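Local coordinates for decapping nuclease RAI1 (Candida albicans, PDB 5BUD), which removes NAD caps and also acts on m7G-capped and triphosphate RNA 5' ends as a divalent-metal-dependent hydrolase, and binds and stimulates the exoribonuclease RAT1, at residues Ile100-Phe103 with Arg104-Thr108. Residues are numbered along the deposited sequence; the frame is centred on the assembly and turned at random.
Sequences IITF and REIMT
Arg-104 O, one peptide beyond Phe-103, accepts two hydrogen bonds from Thr-108. Thr-108 N supplies the helical one at 2.9 Å, while Thr-108 OG1 donates to Arg-104 O at 2.9 Å from above the carbonyl plane, 46° out of it. Phe-103 is the N-cap, and its O receives a weak bond from Ile-106 N, 3.1 Å long with an N-H...O angle of 133°. Ile-106 CB also packs against that Phe-103 O, at 3.3 Å. Here strand 100-103 of the PD-(D/E)XK nuclease fold, running parallel to strands 131-136 and 217-228, passes without a gap into helix 104-112, whose first residues, 104-108, run roughly perpendicular to the strand. Thr-102 lies on the inside of this turn, and its two branches meet different helix residues. Thr-102 OG1 contacts Ile-106 CD1 at 3.4 Å; with chi1 at -166° the hydroxyl stands opposite the backbone N, and it hydrogen-bonds Ile-134 O. Thr-102 CG2 meets Met-107 CE at 3.7 Å, because the methionine chain folds back at chi2 and chi3. Phe-103 adds its CB against Ile-106 CD1 at 4.3 Å, but its ring leads away to an edge-to-face stack with Phe-78. Arg-104 points away from the strand, toward the metal site, NH1 hydrogen-bonding the backbone O of the manganese ligand Glu-224, with its nearest side-chain atom about 5 Å from a bound manganese ion.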
# COMPACT_ATOMS: atom_id res chain seq x y z
N ILE A 100 -0.81 -15.54 7.16
CA ILE A 100 -0.74 -14.94 5.82
C ILE A 100 0.50 -14.04 5.71
O ILE A 100 0.82 -13.32 6.63
CB ILE A 100 -2.03 -14.13 5.57
CG1 ILE A 100 -3.22 -15.08 5.53
CG2 ILE A 100 -1.94 -13.36 4.26
CD1 ILE A 100 -4.56 -14.38 5.30
N ILE A 101 1.21 -14.12 4.59
CA ILE A 101 2.28 -13.19 4.32
C ILE A 101 2.00 -12.55 2.98
O ILE A 101 1.86 -13.25 1.98
CB ILE A 101 3.63 -13.87 4.33
CG1 ILE A 101 3.96 -14.36 5.76
CG2 ILE A 101 4.74 -12.95 3.81
CD1 ILE A 101 5.20 -15.25 5.79
N THR A 102 1.92 -11.22 2.96
CA THR A 102 1.52 -10.53 1.75
C THR A 102 1.94 -9.07 1.72
O THR A 102 2.63 -8.59 2.60
CB THR A 102 -0.02 -10.70 1.48
OG1 THR A 102 -0.36 -10.31 0.12
CG2 THR A 102 -0.83 -9.97 2.46
N PHE A 103 1.57 -8.38 0.65
CA PHE A 103 1.82 -6.94 0.59
C PHE A 103 0.56 -6.19 1.05
O PHE A 103 -0.59 -6.61 0.82
CB PHE A 103 2.22 -6.53 -0.81
CG PHE A 103 3.56 -7.05 -1.23
CD1 PHE A 103 3.68 -8.29 -1.84
CD2 PHE A 103 4.70 -6.29 -1.02
CE1 PHE A 103 4.93 -8.76 -2.23
CE2 PHE A 103 5.95 -6.76 -1.40
CZ PHE A 103 6.06 -7.99 -2.00
N ARG A 104 0.77 -5.07 1.73
CA ARG A 104 -0.35 -4.24 2.21
C ARG A 104 -1.31 -3.76 1.13
O ARG A 104 -2.51 -3.66 1.40
CB ARG A 104 0.15 -3.03 3.01
CG ARG A 104 0.61 -1.89 2.14
CD ARG A 104 -0.06 -0.57 2.51
NE ARG A 104 0.55 0.43 1.66
CZ ARG A 104 1.52 1.28 2.01
NH1 ARG A 104 2.03 1.35 3.25
NH2 ARG A 104 1.98 2.10 1.07
N GLU A 105 -0.83 -3.50 -0.09
CA GLU A 105 -1.72 -3.01 -1.14
C GLU A 105 -2.78 -4.06 -1.49
O GLU A 105 -3.91 -3.74 -1.85
CB GLU A 105 -0.96 -2.62 -2.41
CG GLU A 105 -1.78 -1.76 -3.34
CD GLU A 105 -1.44 -1.91 -4.82
OE1 GLU A 105 -2.24 -1.40 -5.64
OE2 GLU A 105 -0.41 -2.52 -5.15
N ILE A 106 -2.40 -5.32 -1.33
CA ILE A 106 -3.31 -6.40 -1.57
C ILE A 106 -4.47 -6.39 -0.55
O ILE A 106 -5.62 -6.48 -0.97
CB ILE A 106 -2.57 -7.74 -1.60
CG1 ILE A 106 -1.73 -7.80 -2.89
CG2 ILE A 106 -3.57 -8.87 -1.56
CD1 ILE A 106 -0.71 -8.91 -2.92
N MET A 107 -4.19 -6.29 0.74
CA MET A 107 -5.28 -6.17 1.73
C MET A 107 -6.06 -4.87 1.66
O MET A 107 -7.26 -4.85 1.99
CB MET A 107 -4.74 -6.37 3.15
CG MET A 107 -4.24 -7.78 3.38
SD MET A 107 -5.54 -9.00 3.08
CE MET A 107 -4.55 -10.19 2.24
N THR A 108 -5.40 -3.79 1.26
CA THR A 108 -6.10 -2.53 1.02
C THR A 108 -7.22 -2.71 -0.04
O THR A 108 -8.29 -2.22 0.15
CB THR A 108 -5.12 -1.43 0.56
OG1 THR A 108 -4.13 -1.23 1.57
CG2 THR A 108 -5.85 -0.09 0.29